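Local coordinates for hypothetical protein (Methanosarcina mazei, PDB 2I1S) that is of unknown function but belongs to the plasmid pRiA4b ORF-3-like family, built as a mixed beta sheet with a helix packed against one face, at residues Y32-L37 with F55-P60; K39-V44 with W111-R116; E142-V147 with E151-V156; I22-Q27 with A43-E48. One frame throughout, in Å; residues are numbered along the deposited sequence.

Overall arrangement
Contacts 1, 2 and 4 all use helix 34-44 and together lay it across one face of the mixed sheet: contact 1 holds its first turn to strand 53-58, contact 2 its middle to strand 111-122, and contact 4 its C-terminal end to strand 22-29. Contact 2 lies almost at the centre of the chain, with centres about 6 Å from contact 4 and about 11 Å from contact 1, which it meets through Phe55 CE1 and Ile41 CD1, 3.9 Å apart. Contact 3, within helix 146-157 and its approach, is about 18 Å between centres from contacts 2 and 4; the Trp111 ring and Glu142 join it to them.

Contact 1. Residues Y32-L37 with F55-P60; sequences YTFLDL and FEMVNP
Phe34 drives the edge of its ring into the face of Phe55, a T-shaped stack with centroids 5.1 Å apart and planes at 75°. The atom that does the touching is Phe34 CD1, poised over the centre of the Phe55 ring and 3.6 Å from Phe55 CG. Leu37, one helical turn along, adds its methyl CD2, 3.6 Å from Phe55 CE1; its CG lies anti to the backbone N (chi1 177°), which carries the methyl to the Phe55 ring. This is the close part of the contact. Toward Met57 the fit is looser: its extended chain brings SD to the edge of the Phe34 ring, a Met-aromatic contact with SD 4.0 Å from Phe34 CZ. With an alanine in place of Phe55, the Phe34 edge would lose the ring face it meets, and a gap would probably open beside Leu37 CD2. On the partly exposed side of the helix, Thr33 and Asp36 form a capping box: Thr33 N gives a nearly straight bond of 3.2 Å to Asp36 OD2, and Asp36 N returns a weak one to Thr33 OG1. The contact seats the start of helix 34-44 on strand 53-58, where Tyr103 of strand 100-105 also meets the Phe55 ring, while Tyr93 of helix 90-93 packs on Phe34 and Ile68 of strand 65-69 touches it.

Contact 2. Residues K39-V44 with W111-R116; sequences KAIQAV and WQVKVR
Helix 34-44 lies over strand 111-122 with Ile41 opposite Val113, their CA atoms 8.4 Å apart, a spacing bridged by side chains alone. Ile41 carries the whole helix side of the contact and uses two branches on two strand residues. Its CG2 meets Val113 CG2 at 4.2 Å, the two side chains sliding past each other in opposite directions. The longer branch turns the other way along the strand: with CG1 anti to the carbonyl carbon (chi1 -57°) and the chain then extended (chi2 172°), CD1 reaches Val115 CG2 at 4.1 Å. Ile41 thus straddles two residues that lie two apart on the strand and point to the same face of the sheet. Both valines offer the same methyl, CG2, which in each stands anti to the carbonyl carbon and beside the backbone N.

Each apolar group has further neighbours. Leu13 of strand 7-15 packs against Val113 and Val115, and Tyr103 of strand 100-105 against Ile41, while Val113 and Val115 are tied through their backbones to Tyr103 and Ala101. Gln42, next along the helix, turns its amide to Tyr103 OH and Asp49 N.

The contact is purely apolar, methyl against methyl, at ordinary van der Waals distances. All three residues are buried close to the centre of the chain, so the attachment here rests on shape and the exclusion of water; it supplies hydrophobic core between helix and sheet and carries no charge of its own.

Contact 3. Residues E142-V147 with E151-V156; sequences EDSGGV and EEMLEV
Met153 lays its terminal methyl against Ser144, CE standing 3.5 Å from Ser144 CB. The chain leaves the helix with CG anti to the carbonyl carbon, runs extended to SD, and bends at the last torsion (chi3 -51°), which turns CE back onto the loop; Ser144 O lies 3.9 Å from the same CE. Ser144 meets the methyl with its CB, while its hydroxyl is hydrogen-bonded to Pro141 O. Trp171 of helix 165-172 touches both Ser144 and Met153, and Trp111 of strand 111-122 packs on Ser144 and Val147, so that the loop lies between the sheet and the C-terminal helices.

The second link is in the backbone of the helix. Glu151 N donates to Val147 O at 2.9 Å, with an N-H...O angle of 171°. It is an i to i+4 bond of the first turn of helix 146-157. Glu151 CB and CG also pass close to that carbonyl, CB at 3.5 Å from Val147 O. Gly145 and Gly146 both take positive phi (95° at Gly145); at Gly145 a side chain would press on the preceding carbonyl. Gly145 N is held by Asp109 OD2.

The chemistry is mixed: a straight helical bond fixes the first turn, whereas the loop before it is touched by a thioether methyl in van der Waals contact, leaving the polar end of Ser144 to the loop's own backbone.

Contact 4. Residues I22-Q27 with A43-E48; sequences IWRRIQ and AVMDWE
Arg24 and Ile26, on strand 22-29, face the C-terminal end of helix 34-44, which closes in a Schellman motif at Asp46 where phi turns positive (52°). Trp23, whose CB points away from the helix, contributes its carbonyl: Trp23 O accepts from Arg24 NH2 at 3.0 Å, the donor standing well above the carbonyl plane.

Arg24 carries the contact. Its CB and CG lie alongside Val44, CG 3.7 Å from Val44 CB, and a bend at chi2 (-77°) brings the guanidinium round to the end of the helix. There NE donates to Val44 O at 2.9 Å, nearly straight (171°), with the oxygen close to the guanidinium plane but the nitrogen above the carbonyl plane. Met45 SD lies over one face of the guanidinium, offset toward its rim, and Met45 CE touches Arg24 CG. Arg137 O takes a further bond from NH2, and Phe181 makes a cation-pi contact, so the buried charge is held on several sides. A leucine in place of Arg24 would probably leave Val44 O without its direct donor and Trp23 O without its side-chain partner.

Farther along, Ile26 puts CG2 3.3 Å from Val44 CG1, tighter than ordinary carbon contact; Ala40 of the helix also packs on Ile26. One water completes the arginine site: it accepts from Arg24 NH1 at 2.8 Å and donates to Val44 O at 2.7 Å, so that this carbonyl oxygen receives both NE and the water.

Contact 1. Residues Y32-L37 with F55-P60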
# COMPACT_ATOMS: atom_id res chain seq x y z
N TYR A 32 -14.67 -1.85 6.94
CA TYR A 32 -13.27 -2.17 7.21
C TYR A 32 -12.66 -1.25 8.24
O TYR A 32 -12.93 -0.05 8.24
CB TYR A 32 -12.45 -2.09 5.92
CG TYR A 32 -12.01 -3.44 5.38
CD1 TYR A 32 -12.75 -4.59 5.65
CD2 TYR A 32 -10.87 -3.54 4.59
CE1 TYR A 32 -12.34 -5.82 5.16
CE2 TYR A 32 -10.46 -4.74 4.10
CZ TYR A 32 -11.19 -5.88 4.38
OH TYR A 32 -10.74 -7.10 3.88
N THR A 33 -11.84 -1.84 9.13
CA THR A 33 -11.05 -1.09 10.08
C THR A 33 -9.74 -0.73 9.37
O THR A 33 -9.49 -1.20 8.25
CB THR A 33 -10.75 -1.90 11.36
OG1 THR A 33 -9.95 -3.04 11.04
CG2 THR A 33 -12.03 -2.38 12.02
N PHE A 34 -8.92 0.11 9.99
CA PHE A 34 -7.58 0.35 9.48
C PHE A 34 -6.68 -0.90 9.53
O PHE A 34 -5.84 -1.06 8.67
CB PHE A 34 -6.95 1.59 10.12
CG PHE A 34 -7.50 2.88 9.56
CD1 PHE A 34 -6.78 3.60 8.60
CD2 PHE A 34 -8.76 3.33 9.92
CE1 PHE A 34 -7.31 4.78 8.05
CE2 PHE A 34 -9.29 4.50 9.36
CZ PHE A 34 -8.57 5.23 8.43
N LEU A 35 -6.88 -1.80 10.50
CA LEU A 35 -6.10 -3.03 10.52
C LEU A 35 -6.33 -3.82 9.24
O LEU A 35 -5.38 -4.22 8.57
CB LEU A 35 -6.40 -3.89 11.75
CG LEU A 35 -5.63 -5.21 11.91
CD1 LEU A 35 -4.08 -4.99 11.88
CD2 LEU A 35 -6.00 -5.93 13.18
N ASP A 36 -7.60 -4.01 8.91
CA ASP A 36 -8.05 -4.65 7.68
C ASP A 36 -7.42 -4.07 6.43
O ASP A 36 -7.00 -4.82 5.52
CB ASP A 36 -9.58 -4.52 7.55
CG ASP A 36 -10.35 -5.37 8.53
OD1 ASP A 36 -9.86 -6.45 8.94
OD2 ASP A 36 -11.48 -4.97 8.89
N LEU A 37 -7.33 -2.73 6.39
CA LEU A 37 -6.68 -2.00 5.30
C LEU A 37 -5.15 -2.19 5.26
O LEU A 37 -4.57 -2.39 4.18
CB LEU A 37 -7.04 -0.51 5.37
CG LEU A 37 -6.40 0.44 4.34
CD1 LEU A 37 -6.87 0.09 2.93
CD2 LEU A 37 -6.63 1.94 4.64
N PHE A 55 -0.80 4.79 9.85
CA PHE A 55 -1.52 5.69 8.98
C PHE A 55 -1.50 7.09 9.62
O PHE A 55 -1.50 7.23 10.85
CB PHE A 55 -2.98 5.26 8.82
CG PHE A 55 -3.17 3.84 8.31
CD1 PHE A 55 -3.38 3.60 6.95
CD2 PHE A 55 -3.15 2.75 9.20
CE1 PHE A 55 -3.55 2.29 6.48
CE2 PHE A 55 -3.33 1.44 8.74
CZ PHE A 55 -3.52 1.21 7.35
N GLU A 56 -1.42 8.11 8.76
CA GLU A 56 -1.68 9.50 9.12
C GLU A 56 -2.88 9.97 8.28
O GLU A 56 -2.84 9.90 7.06
CB GLU A 56 -0.50 10.39 8.76
CG GLU A 56 0.67 10.38 9.71
CD GLU A 56 1.77 11.37 9.28
OE1 GLU A 56 1.55 12.16 8.30
OE2 GLU A 56 2.85 11.34 9.92
N MET A 57 -3.92 10.46 8.93
CA MET A 57 -5.10 10.96 8.21
C MET A 57 -5.75 12.10 9.00
O MET A 57 -5.78 12.06 10.24
CB MET A 57 -6.08 9.80 7.96
CG MET A 57 -7.29 10.11 7.12
SD MET A 57 -8.02 8.66 6.35
CE MET A 57 -8.79 9.53 5.02
N VAL A 58 -6.24 13.13 8.29
CA VAL A 58 -7.17 14.11 8.88
C VAL A 58 -8.48 13.45 9.37
O VAL A 58 -9.13 12.70 8.63
CB VAL A 58 -7.51 15.26 7.87
CG1 VAL A 58 -8.72 16.05 8.33
CG2 VAL A 58 -6.32 16.17 7.65
N ASN A 59 -8.85 13.74 10.61
CA ASN A 59 -10.11 13.27 11.17
C ASN A 59 -11.24 14.25 10.80
O ASN A 59 -11.20 15.41 11.18
CB ASN A 59 -9.93 13.08 12.67
CG ASN A 59 -11.21 12.63 13.39
OD1 ASN A 59 -12.28 12.48 12.81
ND2 ASN A 59 -11.08 12.43 14.70
N PRO A 60 -12.24 13.80 10.02
CA PRO A 60 -13.31 14.71 9.55
C PRO A 60 -14.15 15.33 10.65
O PRO A 60 -14.72 16.42 10.44
CB PRO A 60 -14.19 13.83 8.66
CG PRO A 60 -13.79 12.40 8.95
CD PRO A 60 -12.39 12.43 9.48

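Contact 2. Residues K39-V44 with W111-R116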
# COMPACT_ATOMS: atom_id res chain seq x y z
N LYS A 39 -3.65 -4.81 6.18
CA LYS A 39 -3.49 -6.15 5.58
C LYS A 39 -3.72 -6.21 4.07
O LYS A 39 -3.16 -7.07 3.41
CB LYS A 39 -4.37 -7.17 6.29
CG LYS A 39 -3.97 -7.40 7.70
CD LYS A 39 -4.96 -8.30 8.38
CE LYS A 39 -4.55 -8.55 9.82
NZ LYS A 39 -5.71 -9.11 10.63
N ALA A 40 -4.55 -5.32 3.54
CA ALA A 40 -4.86 -5.32 2.10
C ALA A 40 -3.69 -4.68 1.33
O ALA A 40 -3.23 -5.19 0.30
CB ALA A 40 -6.20 -4.59 1.83
N ILE A 41 -3.20 -3.57 1.87
CA ILE A 41 -1.90 -3.01 1.48
C ILE A 41 -0.75 -4.03 1.46
O ILE A 41 -0.02 -4.14 0.45
CB ILE A 41 -1.53 -1.71 2.31
CG1 ILE A 41 -2.62 -0.64 2.17
CG2 ILE A 41 -0.17 -1.13 1.83
CD1 ILE A 41 -2.41 0.59 3.14
N GLN A 42 -0.57 -4.78 2.55
CA GLN A 42 0.50 -5.79 2.58
C GLN A 42 0.35 -6.79 1.44
O GLN A 42 1.36 -7.23 0.85
CB GLN A 42 0.54 -6.56 3.93
CG GLN A 42 1.00 -5.77 5.14
CD GLN A 42 2.42 -5.29 5.03
OE1 GLN A 42 3.33 -6.08 5.00
NE2 GLN A 42 2.61 -3.98 5.02
N ALA A 43 -0.90 -7.14 1.15
CA ALA A 43 -1.28 -8.13 0.14
C ALA A 43 -0.98 -7.66 -1.27
O ALA A 43 -0.32 -8.37 -2.02
CB ALA A 43 -2.75 -8.50 0.28
N VAL A 44 -1.40 -6.43 -1.60
CA VAL A 44 -1.22 -5.88 -2.97
C VAL A 44 0.21 -5.57 -3.31
O VAL A 44 0.60 -5.64 -4.49
CB VAL A 44 -2.17 -4.66 -3.35
CG1 VAL A 44 -3.58 -5.07 -3.29
CG2 VAL A 44 -1.90 -3.42 -2.48
N TRP A 111 8.89 3.20 3.72
CA TRP A 111 7.97 3.09 2.58
C TRP A 111 6.71 3.83 2.90
O TRP A 111 6.13 3.66 3.98
CB TRP A 111 7.61 1.61 2.29
CG TRP A 111 8.81 0.70 2.02
CD1 TRP A 111 9.16 -0.39 2.74
CD2 TRP A 111 9.77 0.81 0.95
NE1 TRP A 111 10.30 -0.96 2.22
CE2 TRP A 111 10.69 -0.26 1.11
CE3 TRP A 111 9.95 1.71 -0.12
CZ2 TRP A 111 11.78 -0.46 0.23
CZ3 TRP A 111 11.03 1.53 -0.99
CH2 TRP A 111 11.93 0.43 -0.82
N GLN A 112 6.25 4.60 1.92
CA GLN A 112 5.01 5.37 2.07
C GLN A 112 4.07 5.09 0.95
O GLN A 112 4.43 5.20 -0.23
CB GLN A 112 5.31 6.86 2.15
CG GLN A 112 6.07 7.25 3.44
CD GLN A 112 6.47 8.68 3.43
OE1 GLN A 112 6.98 9.19 2.44
NE2 GLN A 112 6.25 9.37 4.53
N VAL A 113 2.86 4.72 1.32
CA VAL A 113 1.83 4.47 0.35
C VAL A 113 0.76 5.55 0.50
O VAL A 113 0.27 5.76 1.60
CB VAL A 113 1.21 3.09 0.57
CG1 VAL A 113 0.05 2.85 -0.46
CG2 VAL A 113 2.29 1.99 0.52
N LYS A 114 0.45 6.26 -0.59
CA LYS A 114 -0.69 7.19 -0.62
C LYS A 114 -1.95 6.40 -0.82
O LYS A 114 -2.03 5.49 -1.68
CB LYS A 114 -0.59 8.20 -1.76
CG LYS A 114 0.43 9.29 -1.64
CD LYS A 114 0.40 10.12 -2.97
CE LYS A 114 0.83 11.61 -2.82
NZ LYS A 114 2.29 11.81 -3.04
N VAL A 115 -2.95 6.69 -0.01
CA VAL A 115 -4.24 5.98 -0.13
C VAL A 115 -5.25 7.05 -0.50
O VAL A 115 -5.42 8.04 0.22
CB VAL A 115 -4.64 5.22 1.18
CG1 VAL A 115 -5.93 4.44 0.96
CG2 VAL A 115 -3.51 4.30 1.68
N ARG A 116 -5.87 6.89 -1.65
CA ARG A 116 -6.85 7.85 -2.12
C ARG A 116 -8.16 7.12 -2.40
O ARG A 116 -8.19 6.18 -3.17
CB ARG A 116 -6.30 8.57 -3.35
CG ARG A 116 -7.36 9.26 -4.20
CD ARG A 116 -7.55 10.72 -3.80
NE ARG A 116 -6.35 11.51 -4.03
CZ ARG A 116 -6.20 12.40 -5.02
NH1 ARG A 116 -7.19 12.64 -5.90
NH2 ARG A 116 -5.05 13.06 -5.13

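Contact 3. Residues E142-V147 with E151-V156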
# COMPACT_ATOMS: atom_id res chain seq x y z
N GLU A 142 10.81 -6.19 0.06
CA GLU A 142 11.12 -5.92 1.42
C GLU A 142 12.63 -5.62 1.55
O GLU A 142 13.44 -6.26 0.89
CB GLU A 142 10.69 -7.10 2.33
CG GLU A 142 9.16 -7.26 2.47
CD GLU A 142 8.59 -6.53 3.70
OE1 GLU A 142 9.29 -5.64 4.23
OE2 GLU A 142 7.45 -6.85 4.16
N ASP A 143 12.97 -4.61 2.38
CA ASP A 143 14.33 -4.39 2.89
C ASP A 143 15.30 -3.82 1.82
O ASP A 143 16.53 -3.79 2.01
CB ASP A 143 14.86 -5.69 3.51
CG ASP A 143 13.89 -6.28 4.54
OD1 ASP A 143 13.39 -5.53 5.41
OD2 ASP A 143 13.64 -7.49 4.49
N SER A 144 14.71 -3.36 0.71
CA SER A 144 15.49 -2.97 -0.47
C SER A 144 16.14 -1.57 -0.39
O SER A 144 16.65 -1.07 -1.40
CB SER A 144 14.67 -3.12 -1.76
OG SER A 144 13.60 -2.20 -1.80
N GLY A 145 16.07 -0.94 0.78
CA GLY A 145 16.78 0.32 1.03
C GLY A 145 15.98 1.61 0.83
O GLY A 145 16.58 2.68 0.80
N GLY A 146 14.65 1.52 0.71
CA GLY A 146 13.82 2.70 0.62
C GLY A 146 13.76 3.11 -0.85
O GLY A 146 14.23 2.38 -1.73
N VAL A 147 13.17 4.26 -1.16
CA VAL A 147 12.99 4.59 -2.57
C VAL A 147 14.37 4.75 -3.21
O VAL A 147 14.62 4.25 -4.32
CB VAL A 147 12.00 5.76 -2.83
CG1 VAL A 147 10.64 5.38 -2.32
CG2 VAL A 147 12.42 7.04 -2.17
N GLU A 151 15.63 2.41 -6.36
CA GLU A 151 16.00 3.04 -7.63
C GLU A 151 17.47 2.81 -8.00
O GLU A 151 17.77 2.60 -9.18
CB GLU A 151 15.63 4.53 -7.66
CG GLU A 151 14.13 4.79 -7.80
CD GLU A 151 13.59 4.81 -9.25
OE1 GLU A 151 14.13 4.07 -10.13
OE2 GLU A 151 12.62 5.58 -9.52
N GLU A 152 18.39 2.83 -7.03
CA GLU A 152 19.80 2.52 -7.30
C GLU A 152 19.97 1.12 -7.89
O GLU A 152 20.65 0.96 -8.89
CB GLU A 152 20.66 2.64 -6.05
CG GLU A 152 20.91 4.05 -5.56
CD GLU A 152 21.60 4.08 -4.17
OE1 GLU A 152 22.01 2.97 -3.70
OE2 GLU A 152 21.72 5.19 -3.57
N MET A 153 19.38 0.10 -7.27
CA MET A 153 19.32 -1.24 -7.87
C MET A 153 18.79 -1.25 -9.33
O MET A 153 19.41 -1.85 -10.19
CB MET A 153 18.48 -2.16 -7.00
CG MET A 153 19.24 -2.63 -5.74
SD MET A 153 18.52 -3.94 -4.74
CE MET A 153 16.89 -3.37 -4.48
N LEU A 154 17.68 -0.56 -9.61
CA LEU A 154 17.12 -0.51 -10.98
C LEU A 154 18.04 0.15 -11.98
O LEU A 154 18.03 -0.22 -13.14
CB LEU A 154 15.74 0.17 -11.02
CG LEU A 154 14.60 -0.49 -10.22
CD1 LEU A 154 13.31 0.19 -10.54
CD2 LEU A 154 14.53 -2.00 -10.51
N GLU A 155 18.81 1.14 -11.52
CA GLU A 155 19.81 1.84 -12.35
C GLU A 155 20.95 0.89 -12.73
O GLU A 155 21.31 0.79 -13.91
CB GLU A 155 20.35 3.10 -11.65
CG GLU A 155 19.41 4.29 -11.68
CD GLU A 155 19.12 4.79 -13.11
OE1 GLU A 155 20.03 5.35 -13.77
OE2 GLU A 155 17.97 4.63 -13.56
N VAL A 156 21.50 0.22 -11.72
CA VAL A 156 22.41 -0.92 -11.92
C VAL A 156 21.88 -1.93 -12.96
O VAL A 156 22.63 -2.36 -13.84
CB VAL A 156 22.70 -1.67 -10.59
CG1 VAL A 156 23.30 -3.04 -10.85
CG2 VAL A 156 23.62 -0.86 -9.68

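Contact 4. Residues I22-Q27 with A43-E48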
# COMPACT_ATOMS: atom_id res chain seq x y z
N ILE A 22 4.38 3.17 -9.08
CA ILE A 22 3.96 1.82 -8.72
C ILE A 22 2.62 2.00 -8.00
O ILE A 22 2.56 2.74 -7.01
CB ILE A 22 4.97 1.12 -7.77
CG1 ILE A 22 6.42 1.08 -8.35
CG2 ILE A 22 4.48 -0.24 -7.36
CD1 ILE A 22 7.46 0.67 -7.30
N TRP A 23 1.55 1.38 -8.51
CA TRP A 23 0.21 1.55 -7.91
C TRP A 23 -0.64 0.32 -8.08
O TRP A 23 -0.35 -0.53 -8.93
CB TRP A 23 -0.55 2.78 -8.46
CG TRP A 23 -0.84 2.70 -9.97
CD1 TRP A 23 -0.03 3.16 -10.97
CD2 TRP A 23 -1.96 2.08 -10.62
NE1 TRP A 23 -0.57 2.90 -12.18
CE2 TRP A 23 -1.75 2.22 -12.01
CE3 TRP A 23 -3.10 1.39 -10.17
CZ2 TRP A 23 -2.66 1.72 -12.98
CZ3 TRP A 23 -4.01 0.91 -11.12
CH2 TRP A 23 -3.79 1.11 -12.53
N ARG A 24 -1.68 0.24 -7.24
CA ARG A 24 -2.73 -0.80 -7.26
C ARG A 24 -4.08 -0.17 -7.02
O ARG A 24 -4.20 0.84 -6.29
CB ARG A 24 -2.51 -1.84 -6.15
CG ARG A 24 -1.09 -2.20 -5.94
CD ARG A 24 -0.69 -3.11 -7.03
NE ARG A 24 0.58 -3.82 -6.81
CZ ARG A 24 1.67 -3.60 -7.52
NH1 ARG A 24 2.71 -4.35 -7.35
NH2 ARG A 24 1.70 -2.62 -8.42
N ARG A 25 -5.10 -0.71 -7.64
CA ARG A 25 -6.46 -0.26 -7.31
C ARG A 25 -7.18 -1.42 -6.64
O ARG A 25 -7.13 -2.54 -7.13
CB ARG A 25 -7.20 0.31 -8.56
CG ARG A 25 -7.34 1.81 -8.52
CD ARG A 25 -8.05 2.43 -9.75
NE ARG A 25 -6.98 2.84 -10.63
CZ ARG A 25 -6.57 4.07 -10.87
NH1 ARG A 25 -7.19 5.13 -10.40
NH2 ARG A 25 -5.52 4.23 -11.64
N ILE A 26 -7.77 -1.19 -5.49
CA ILE A 26 -8.49 -2.24 -4.77
C ILE A 26 -9.86 -1.74 -4.34
O ILE A 26 -10.05 -0.52 -4.15
CB ILE A 26 -7.72 -2.78 -3.51
CG1 ILE A 26 -7.61 -1.70 -2.41
CG2 ILE A 26 -6.37 -3.43 -3.92
CD1 ILE A 26 -7.02 -2.20 -1.03
N GLN A 27 -10.82 -2.65 -4.16
CA GLN A 27 -12.10 -2.26 -3.54
C GLN A 27 -12.26 -2.96 -2.18
O GLN A 27 -12.10 -4.19 -2.06
CB GLN A 27 -13.26 -2.55 -4.46
CG GLN A 27 -13.15 -1.87 -5.84
CD GLN A 27 -14.25 -2.31 -6.77
OE1 GLN A 27 -15.28 -2.81 -6.31
NE2 GLN A 27 -14.05 -2.14 -8.09
N ALA A 43 -0.90 -7.14 1.15
CA ALA A 43 -1.28 -8.13 0.14
C ALA A 43 -0.98 -7.66 -1.27
O ALA A 43 -0.32 -8.37 -2.02
CB ALA A 43 -2.75 -8.50 0.28
N VAL A 44 -1.40 -6.43 -1.60
CA VAL A 44 -1.22 -5.88 -2.97
C VAL A 44 0.21 -5.57 -3.31
O VAL A 44 0.60 -5.64 -4.49
CB VAL A 44 -2.17 -4.66 -3.35
CG1 VAL A 44 -3.58 -5.07 -3.29
CG2 VAL A 44 -1.90 -3.42 -2.48
N MET A 45 0.99 -5.26 -2.26
CA MET A 45 2.43 -4.97 -2.36
C MET A 45 3.33 -6.17 -2.18
O MET A 45 4.56 -6.05 -2.23
CB MET A 45 2.82 -3.89 -1.36
CG MET A 45 2.22 -2.48 -1.69
SD MET A 45 2.25 -1.88 -3.39
CE MET A 45 1.19 -0.48 -3.16
N ASP A 46 2.74 -7.33 -1.94
CA ASP A 46 3.51 -8.55 -1.69
C ASP A 46 4.59 -8.35 -0.58
O ASP A 46 5.74 -8.83 -0.64
CB ASP A 46 4.06 -9.07 -3.03
CG ASP A 46 4.61 -10.48 -2.93
OD1 ASP A 46 4.36 -11.15 -1.89
OD2 ASP A 46 5.28 -10.91 -3.90
N TRP A 47 4.18 -7.62 0.46
CA TRP A 47 5.00 -7.42 1.64
C TRP A 47 4.74 -8.53 2.67
O TRP A 47 3.82 -9.33 2.53
CB TRP A 47 4.77 -6.01 2.20
CG TRP A 47 5.42 -4.91 1.40
CD1 TRP A 47 6.54 -5.02 0.59
CD2 TRP A 47 5.04 -3.51 1.35
NE1 TRP A 47 6.85 -3.80 0.04
CE2 TRP A 47 5.95 -2.86 0.50
CE3 TRP A 47 4.02 -2.76 1.96
CZ2 TRP A 47 5.86 -1.48 0.21
CZ3 TRP A 47 3.93 -1.38 1.67
CH2 TRP A 47 4.86 -0.76 0.82
N GLU A 48 5.55 -8.57 3.72
CA GLU A 48 5.63 -9.75 4.60
C GLU A 48 5.20 -9.45 6.06
O GLU A 48 5.25 -10.31 6.93
CB GLU A 48 7.07 -10.28 4.57
CG GLU A 48 7.48 -11.05 3.34
CD GLU A 48 6.77 -12.35 3.24
OE1 GLU A 48 6.34 -12.89 4.27
OE2 GLU A 48 6.61 -12.85 2.12
O HOH W 1 2.57 -6.75 -5.96